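Local coordinates for beta-galactoside alpha-2,6-sialyltransferase (Photobacterium sp., PDB 2Z4T), which probably transfers sialic acid from a CMP donor to the 6-position of galactose in beta-galactosides, and is captured here with CMP and lactose bound, at residues V358-T363 with S450-I455; L400-H405 with I410-I415; I463-T468 with P481-M486. All blocks are in the same frame, centred on the assembly; numbering follows the deposited sequence.

The three contacts are built on the parallel sheet of the nucleotide-binding half of this GT-B enzyme. Followed from the N terminus, the chain first lays down 358-363 on a central strand, whose partner comes much later; meanwhile interaction 2 opens and closes on the neighbouring strand, where 400-405 leads through a short turn into the helix that carries 410-415. Only later does 450-455 arrive to complete interaction 1, so the short closure lies within the long one. Interaction 3 follows in series, joining 463-468 to 481-486 across a twelve-residue connection. Interactions 1 and 2 meet between adjacent strands and share CMP, whereas interaction 3 reaches interaction 1 through the F453 and Y452 side chains.

Interaction 1 of 3, residues V358-T363 with S450-I455; sequences VFTGTT and SLYFTI. With C5P (cytidine-5'-monophosphate), chain C.
L451 overlaps T360 through a single branch: the methyl CD2 meets T360 CB at 3.7 Å, the two side chains reaching toward each other tip to tip. The same methyl lies 3.6 Å from C4 of the cytosine in CMP, so it packs against both the strand end and the base. The other branch goes elsewhere, CD1 sitting 3.5 Å above the plane of the Y452 ring and over its centre. L451 thus touches the nucleotide and T360 with one methyl and the Y452 ring with the other.

Y452 supplies the polar part of the contact. Its hydroxyl comes from the opposite direction and donates to T360 OG1, with OH and OG1 2.6 Å apart. T360 makes this possible by placing OG1 between its backbone N and carbonyl carbon (chi1 65°), where the hydroxyl faces the phenol. The bond gives the buried tyrosine hydroxyl an acceptor beside the nucleotide.

The nucleotide is held from both segments. G361 O accepts from cytosine N4 at 2.9 Å in a nearly straight bond (170°), which reads the amino group. At the other end, S450 N donates to phosphate O2P at 2.7 Å from the first turn of a helix-like run in which L451 O accepts from both T454 N and I455 N. S450 OG also bonds to O2P, though the modelled separation is doubtfully short.

This is a GT-B donor site at the C-terminal ends of parallel strands. Strand 356-360 runs between 399-403 and 443-447, and T360 and Y452 both pack on V444 of the latter. Helix 431-436 borders L451 through F431 and E432, while F359, pointing away from 450-455, packs on helix 371-386.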
# COMPACT_ATOMS: atom_id res chain seq x y z
N VAL A 358 -21.14 6.13 11.92
CA VAL A 358 -20.43 6.53 10.71
C VAL A 358 -21.15 5.95 9.51
O VAL A 358 -21.37 4.74 9.44
CB VAL A 358 -18.94 6.06 10.68
CG1 VAL A 358 -18.29 6.35 9.29
CG2 VAL A 358 -18.13 6.73 11.78
N PHE A 359 -21.57 6.81 8.59
CA PHE A 359 -22.09 6.35 7.33
C PHE A 359 -20.93 6.30 6.35
O PHE A 359 -20.20 7.30 6.21
CB PHE A 359 -23.20 7.25 6.79
CG PHE A 359 -23.62 6.90 5.39
CD1 PHE A 359 -24.58 5.93 5.17
CD2 PHE A 359 -23.01 7.51 4.30
CE1 PHE A 359 -24.96 5.58 3.88
CE2 PHE A 359 -23.37 7.17 2.99
CZ PHE A 359 -24.34 6.20 2.78
N THR A 360 -20.75 5.15 5.68
CA THR A 360 -19.69 5.03 4.68
C THR A 360 -20.26 5.18 3.27
O THR A 360 -21.21 4.47 2.91
CB THR A 360 -18.89 3.69 4.81
OG1 THR A 360 -19.73 2.56 4.52
CG2 THR A 360 -18.33 3.54 6.19
N GLY A 361 -19.69 6.08 2.48
CA GLY A 361 -20.25 6.39 1.15
C GLY A 361 -19.61 5.60 0.03
O GLY A 361 -18.70 4.81 0.26
N THR A 362 -20.10 5.81 -1.19
CA THR A 362 -19.50 5.20 -2.37
C THR A 362 -19.30 6.25 -3.48
O THR A 362 -19.67 7.41 -3.33
CB THR A 362 -20.35 4.02 -2.91
OG1 THR A 362 -19.57 3.24 -3.82
CG2 THR A 362 -21.61 4.51 -3.62
N THR A 363 -18.73 5.81 -4.60
CA THR A 363 -18.62 6.69 -5.75
C THR A 363 -18.97 5.91 -7.00
O THR A 363 -19.06 4.69 -6.92
CB THR A 363 -17.21 7.28 -5.88
OG1 THR A 363 -17.24 8.33 -6.84
CG2 THR A 363 -16.18 6.22 -6.30
N SER A 450 -15.48 -2.49 -0.56
CA SER A 450 -14.37 -3.33 -0.11
C SER A 450 -14.13 -3.22 1.39
O SER A 450 -13.64 -4.16 2.03
CB SER A 450 -13.10 -2.96 -0.86
OG SER A 450 -13.33 -2.87 -2.26
N LEU A 451 -14.48 -2.08 1.97
CA LEU A 451 -14.20 -1.88 3.38
C LEU A 451 -14.96 -2.93 4.23
O LEU A 451 -14.45 -3.39 5.26
CB LEU A 451 -14.46 -0.42 3.80
CG LEU A 451 -15.92 0.06 3.93
CD1 LEU A 451 -16.49 -0.30 5.32
CD2 LEU A 451 -16.05 1.57 3.64
N TYR A 452 -16.15 -3.33 3.77
CA TYR A 452 -16.93 -4.38 4.43
C TYR A 452 -16.38 -5.79 4.26
O TYR A 452 -16.89 -6.73 4.92
CB TYR A 452 -18.42 -4.32 4.03
CG TYR A 452 -19.06 -3.04 4.52
CD1 TYR A 452 -19.33 -2.85 5.88
CD2 TYR A 452 -19.35 -2.00 3.63
CE1 TYR A 452 -19.90 -1.67 6.33
CE2 TYR A 452 -19.92 -0.82 4.09
CZ TYR A 452 -20.18 -0.65 5.43
OH TYR A 452 -20.74 0.54 5.88
N PHE A 453 -15.37 -5.97 3.40
CA PHE A 453 -14.71 -7.25 3.31
C PHE A 453 -13.85 -7.49 4.56
O PHE A 453 -13.49 -8.65 4.86
CB PHE A 453 -13.83 -7.36 2.04
CG PHE A 453 -14.62 -7.51 0.73
CD1 PHE A 453 -14.20 -8.44 -0.23
CD2 PHE A 453 -15.74 -6.72 0.45
CE1 PHE A 453 -14.88 -8.60 -1.44
CE2 PHE A 453 -16.44 -6.86 -0.75
CZ PHE A 453 -16.01 -7.82 -1.70
N THR A 454 -13.56 -6.41 5.30
CA THR A 454 -12.57 -6.45 6.38
C THR A 454 -13.11 -6.07 7.77
O THR A 454 -12.77 -6.71 8.76
CB THR A 454 -11.39 -5.53 6.05
OG1 THR A 454 -10.82 -5.93 4.79
CG2 THR A 454 -10.33 -5.56 7.13
N ILE A 455 -13.93 -5.03 7.84
CA ILE A 455 -14.52 -4.53 9.09
C ILE A 455 -15.30 -5.63 9.80
O ILE A 455 -16.11 -6.31 9.16
CB ILE A 455 -15.45 -3.28 8.83
CG1 ILE A 455 -14.63 -2.09 8.28
CG2 ILE A 455 -16.19 -2.83 10.06
CD1 ILE A 455 -13.21 -1.86 8.90
O3P C5P C . -15.73 1.26 -1.95
P C5P C . -14.56 0.54 -2.51
O1P C5P C . -14.10 1.30 -3.75
O2P C5P C . -14.79 -0.96 -2.62
O5' C5P C . -13.43 0.64 -1.42
C5' C5P C . -12.08 0.37 -1.70
C4' C5P C . -11.30 0.98 -0.53
O4' C5P C . -11.52 2.40 -0.49
C3' C5P C . -11.77 0.51 0.83
O3' C5P C . -11.09 -0.67 1.27
C2' C5P C . -11.36 1.66 1.71
O2' C5P C . -9.94 1.68 1.89
C1' C5P C . -11.61 2.86 0.86
N1 C5P C . -12.92 3.43 1.17
C2 C5P C . -13.05 4.28 2.31
N3 C5P C . -14.24 4.84 2.62
C4 C5P C . -15.34 4.60 1.85
C5 C5P C . -15.24 3.77 0.71
C6 C5P C . -14.00 3.20 0.39
O2 C5P C . -12.08 4.50 3.05
N4 C5P C . -16.52 5.19 2.18

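Interaction 2 of 3, residues L400-H405 with I410-I415; sequences LFFKGH and IINTLI. With C5P (cytidine-5'-monophosphate), chain C.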
# COMPACT_ATOMS: atom_id res chain seq x y z
N LEU A 400 -23.94 11.89 14.05
CA LEU A 400 -23.80 11.51 12.66
C LEU A 400 -22.40 11.85 12.15
O LEU A 400 -21.98 13.01 12.24
CB LEU A 400 -24.85 12.25 11.84
CG LEU A 400 -24.90 12.01 10.34
CD1 LEU A 400 -25.03 10.52 10.00
CD2 LEU A 400 -26.07 12.81 9.77
N PHE A 401 -21.71 10.84 11.60
CA PHE A 401 -20.36 10.96 11.01
C PHE A 401 -20.35 10.44 9.59
O PHE A 401 -21.09 9.51 9.24
CB PHE A 401 -19.34 10.20 11.86
CG PHE A 401 -19.08 10.83 13.20
CD1 PHE A 401 -17.93 11.57 13.42
CD2 PHE A 401 -19.99 10.71 14.24
CE1 PHE A 401 -17.68 12.16 14.64
CE2 PHE A 401 -19.76 11.30 15.47
CZ PHE A 401 -18.60 12.05 15.67
N PHE A 402 -19.50 11.03 8.75
CA PHE A 402 -19.45 10.65 7.34
C PHE A 402 -18.05 10.30 6.88
O PHE A 402 -17.09 10.99 7.20
CB PHE A 402 -20.05 11.77 6.47
CG PHE A 402 -19.93 11.54 4.98
CD1 PHE A 402 -20.57 10.46 4.36
CD2 PHE A 402 -19.20 12.42 4.19
CE1 PHE A 402 -20.48 10.26 2.98
CE2 PHE A 402 -19.11 12.24 2.81
CZ PHE A 402 -19.75 11.16 2.20
N LYS A 403 -17.95 9.22 6.11
CA LYS A 403 -16.73 8.77 5.42
C LYS A 403 -17.27 8.34 4.04
O LYS A 403 -17.56 7.17 3.88
CB LYS A 403 -16.25 7.55 6.21
CG LYS A 403 -14.98 6.88 5.70
CD LYS A 403 -13.88 7.93 5.59
CE LYS A 403 -12.73 7.39 4.88
NZ LYS A 403 -12.89 7.29 3.43
N GLY A 404 -17.37 9.17 2.98
CA GLY A 404 -16.32 9.75 2.15
C GLY A 404 -15.65 8.46 1.73
O GLY A 404 -14.58 8.21 2.25
N HIS A 405 -16.09 7.70 0.71
CA HIS A 405 -15.38 7.53 -0.58
C HIS A 405 -14.26 8.46 -1.05
O HIS A 405 -14.50 9.61 -1.40
CB HIS A 405 -16.20 6.92 -1.72
CG HIS A 405 -15.46 5.84 -2.46
ND1 HIS A 405 -14.38 6.10 -3.28
CD2 HIS A 405 -15.63 4.49 -2.48
CE1 HIS A 405 -13.92 4.96 -3.77
NE2 HIS A 405 -14.66 3.97 -3.31
N ILE A 410 -17.59 15.29 -6.04
CA ILE A 410 -18.76 16.13 -5.87
C ILE A 410 -19.88 15.40 -5.13
O ILE A 410 -20.78 16.04 -4.60
CB ILE A 410 -19.22 16.77 -7.22
CG1 ILE A 410 -19.37 18.29 -7.07
CG2 ILE A 410 -20.45 16.06 -7.83
CD1 ILE A 410 -20.68 18.84 -6.31
N ILE A 411 -19.82 14.07 -5.08
CA ILE A 411 -20.80 13.27 -4.32
C ILE A 411 -20.67 13.55 -2.83
O ILE A 411 -21.68 13.75 -2.13
CB ILE A 411 -20.61 11.75 -4.53
CG1 ILE A 411 -20.86 11.39 -5.99
CG2 ILE A 411 -21.55 10.96 -3.61
CD1 ILE A 411 -20.58 9.95 -6.29
N ASN A 412 -19.43 13.58 -2.36
CA ASN A 412 -19.14 13.87 -0.97
C ASN A 412 -19.57 15.27 -0.57
O ASN A 412 -20.16 15.44 0.50
CB ASN A 412 -17.67 13.61 -0.65
CG ASN A 412 -17.30 12.14 -0.82
OD1 ASN A 412 -18.17 11.28 -0.88
ND2 ASN A 412 -16.00 11.85 -0.88
N THR A 413 -19.33 16.27 -1.42
CA THR A 413 -19.73 17.62 -1.01
C THR A 413 -21.26 17.77 -0.95
O THR A 413 -21.79 18.35 -0.01
CB THR A 413 -18.99 18.78 -1.78
OG1 THR A 413 -19.75 19.19 -2.92
CG2 THR A 413 -17.57 18.38 -2.22
N LEU A 414 -21.97 17.17 -1.92
CA LEU A 414 -23.44 17.17 -1.92
C LEU A 414 -24.03 16.53 -0.66
O LEU A 414 -24.95 17.08 -0.06
CB LEU A 414 -23.99 16.49 -3.16
CG LEU A 414 -23.85 17.29 -4.46
CD1 LEU A 414 -24.03 16.39 -5.66
CD2 LEU A 414 -24.84 18.47 -4.51
N ILE A 415 -23.49 15.37 -0.27
CA ILE A 415 -23.94 14.65 0.93
C ILE A 415 -23.65 15.50 2.15
O ILE A 415 -24.47 15.61 3.05
CB ILE A 415 -23.25 13.27 1.09
CG1 ILE A 415 -23.76 12.29 0.04
CG2 ILE A 415 -23.48 12.69 2.47
CD1 ILE A 415 -22.92 11.02 -0.06
O3P C5P C . -15.73 1.26 -1.95
P C5P C . -14.56 0.54 -2.51
O1P C5P C . -14.10 1.30 -3.75
O2P C5P C . -14.79 -0.96 -2.62
O5' C5P C . -13.43 0.64 -1.42
C5' C5P C . -12.08 0.37 -1.70
C4' C5P C . -11.30 0.98 -0.53
O4' C5P C . -11.52 2.40 -0.49
C3' C5P C . -11.77 0.51 0.83
O3' C5P C . -11.09 -0.67 1.27
C2' C5P C . -11.36 1.66 1.71
O2' C5P C . -9.94 1.68 1.89
C1' C5P C . -11.61 2.86 0.86
N1 C5P C . -12.92 3.43 1.17
C2 C5P C . -13.05 4.28 2.31
N3 C5P C . -14.24 4.84 2.62
C4 C5P C . -15.34 4.60 1.85
C5 C5P C . -15.24 3.77 0.71
C6 C5P C . -14.00 3.20 0.39
O2 C5P C . -12.08 4.50 3.05
N4 C5P C . -16.52 5.19 2.18
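The beta-alpha-beta unit formed by strand 399-403, helix 410-417 and strand 423-424 turns here from strand into helix, and the turn carries part of the CMP site. F402 is the apolar centre of the join. With CG anti to the backbone N (chi1 175°), its ring projects toward the helix, where I415 CG2 lies over one face, 4.0 Å from the ring centroid, in a CH-pi contact. The opposite face is covered near its rim by the chain's own G404 N, so the ring is sandwiched between the helix and the turning backbone.

N412, one helical turn before I415, approaches the ring's edge instead. Its OD1 is 3.5 Å from F402 CZ, with the amide plane turned 78° from the ring. The other end of the amide does the bonding: ND2 donates to H405 O at 2.7 Å, the acceptor lying close to the amide plane. One asparagine thus lines the phenylalanine and ties the helix to the loop that presents the histidine, while G404 CA passes 3.7 Å from N412 ND2.

The same strand end meets the nucleotide. K403 O accepts from cytosine N4 at 2.8 Å, so that with G361 O two backbone carbonyls hold the amino group. H405 is steadied on its far side by a bond between ND1 and G407 N, and W365 meets its ring at a steep angle. Its NE2 then donates to phosphate O1P at 2.8 Å, almost straight at 171°, with the oxygen near the imidazole plane.

Interaction 3 of 3, residues I463-T468 with P481-M486; sequences IVFTST and PLVQVM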
# COMPACT_ATOMS: atom_id res chain seq x y z
N ILE A 463 -25.84 -2.91 5.22
CA ILE A 463 -25.15 -2.57 4.00
C ILE A 463 -26.17 -2.38 2.91
O ILE A 463 -27.17 -3.08 2.85
CB ILE A 463 -24.15 -3.68 3.62
CG1 ILE A 463 -23.09 -3.86 4.70
CG2 ILE A 463 -23.48 -3.37 2.29
CD1 ILE A 463 -22.14 -5.01 4.44
N VAL A 464 -25.96 -1.42 2.03
CA VAL A 464 -26.93 -1.21 0.97
C VAL A 464 -26.20 -1.23 -0.34
O VAL A 464 -25.14 -0.62 -0.48
CB VAL A 464 -27.70 0.12 1.15
CG1 VAL A 464 -28.61 0.37 -0.05
CG2 VAL A 464 -28.51 0.09 2.44
N PHE A 465 -26.76 -1.95 -1.30
CA PHE A 465 -26.20 -2.03 -2.63
C PHE A 465 -26.86 -1.03 -3.56
O PHE A 465 -28.00 -0.62 -3.36
CB PHE A 465 -26.37 -3.44 -3.21
CG PHE A 465 -25.57 -4.48 -2.50
CD1 PHE A 465 -24.39 -4.96 -3.05
CD2 PHE A 465 -26.00 -5.00 -1.28
CE1 PHE A 465 -23.64 -5.93 -2.39
CE2 PHE A 465 -25.25 -5.97 -0.62
CZ PHE A 465 -24.07 -6.44 -1.17
N THR A 466 -26.11 -0.68 -4.58
CA THR A 466 -26.45 0.21 -5.67
C THR A 466 -27.63 -0.23 -6.56
O THR A 466 -27.85 -1.40 -6.79
CB THR A 466 -25.14 0.35 -6.45
OG1 THR A 466 -24.43 1.50 -5.95
CG2 THR A 466 -25.30 0.39 -7.97
N SER A 467 -28.40 0.73 -7.05
CA SER A 467 -29.46 0.51 -8.01
C SER A 467 -29.31 1.58 -9.07
O SER A 467 -28.79 2.65 -8.79
CB SER A 467 -30.84 0.65 -7.36
OG SER A 467 -31.13 -0.45 -6.52
N THR A 468 -29.75 1.29 -10.29
CA THR A 468 -29.74 2.32 -11.35
C THR A 468 -31.11 2.99 -11.33
O THR A 468 -31.99 2.56 -10.57
CB THR A 468 -29.40 1.75 -12.76
OG1 THR A 468 -30.26 0.63 -13.07
CG2 THR A 468 -27.93 1.30 -12.86
N PRO A 481 -22.63 -9.61 -9.44
CA PRO A 481 -21.46 -10.31 -8.89
C PRO A 481 -21.04 -9.82 -7.51
O PRO A 481 -20.73 -10.62 -6.61
CB PRO A 481 -20.38 -10.01 -9.93
CG PRO A 481 -21.14 -9.91 -11.20
CD PRO A 481 -22.37 -9.15 -10.82
N LEU A 482 -21.05 -8.51 -7.33
CA LEU A 482 -20.64 -7.96 -6.07
C LEU A 482 -21.56 -8.52 -4.98
O LEU A 482 -21.09 -8.94 -3.91
CB LEU A 482 -20.61 -6.42 -6.10
CG LEU A 482 -20.09 -5.80 -4.79
CD1 LEU A 482 -18.62 -6.20 -4.55
CD2 LEU A 482 -20.30 -4.27 -4.68
N VAL A 483 -22.86 -8.57 -5.28
CA VAL A 483 -23.83 -9.10 -4.31
C VAL A 483 -23.51 -10.55 -3.97
O VAL A 483 -23.43 -10.92 -2.80
CB VAL A 483 -25.28 -8.97 -4.76
CG1 VAL A 483 -26.20 -9.58 -3.72
CG2 VAL A 483 -25.65 -7.52 -5.00
N GLN A 484 -23.28 -11.36 -5.02
CA GLN A 484 -22.97 -12.77 -4.84
C GLN A 484 -21.61 -13.02 -4.17
O GLN A 484 -21.50 -13.94 -3.37
CB GLN A 484 -23.10 -13.54 -6.18
CG GLN A 484 -24.52 -13.67 -6.73
CD GLN A 484 -25.50 -14.31 -5.72
OE1 GLN A 484 -25.22 -15.36 -5.15
NE2 GLN A 484 -26.63 -13.66 -5.49
N VAL A 485 -20.59 -12.20 -4.45
CA VAL A 485 -19.34 -12.24 -3.67
C VAL A 485 -19.67 -12.29 -2.16
O VAL A 485 -19.00 -13.03 -1.40
CB VAL A 485 -18.31 -11.25 -4.13
CG1 VAL A 485 -17.08 -11.32 -3.25
CG2 VAL A 485 -17.94 -11.56 -5.58
N MET A 486 -20.56 -11.46 -1.64
CA MET A 486 -20.30 -10.61 -0.50
C MET A 486 -21.22 -11.53 0.38
O MET A 486 -20.98 -11.75 1.58
CB MET A 486 -20.85 -9.20 -0.60
CG MET A 486 -19.76 -8.20 -0.97
SD MET A 486 -20.15 -6.53 -0.44
CE MET A 486 -20.76 -5.86 -1.91
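Apolar strand-to-helix packing, with one aromatic ring as its centre, joins strand 460-465 to helix 481-488 in the last beta-alpha-beta unit of the parallel sheet. The two axes run nearly antiparallel (152°) and come within 10.6 Å, as expected when a helix returns along the sheet to begin the next strand.

F465 carries the contact. Its CG lies beside the backbone N, anti to the carbonyl carbon (chi1 -67°), and the ring extends from the strand into the side of the helix that bears L482, V483 and M486. V483 covers one face: its CG2 branch, 3.5 Å from F465 CD1, makes a CH-pi contact at 3.9 Å from the ring centroid. L482 is more distant, its CG 4.3 Å from F465 CE1.

M486, one turn beyond L482 and V483, comes from the direction opposite to the phenylalanine. Its sulfur SD is 5.0 Å from the ring centroid and well off the ring normal (63°), a Met-aromatic contact of oblique geometry. The terminal methyl CE is modelled too close to the ring for its exact place to be trusted. The valine methyl on one face is therefore the firmer part of the contact; the thioether's approach is oblique and its end doubtful.

F499 of the edge strand 498-499 packs on both F465 and V483, so the crossover is closed by its own second strand. From interaction 1, F453 packs against L482, V485 and M486, and helix 234-243 touches L482 and V485. V464, alternating with F465 along the strand, packs instead on V381 of helix 371-386.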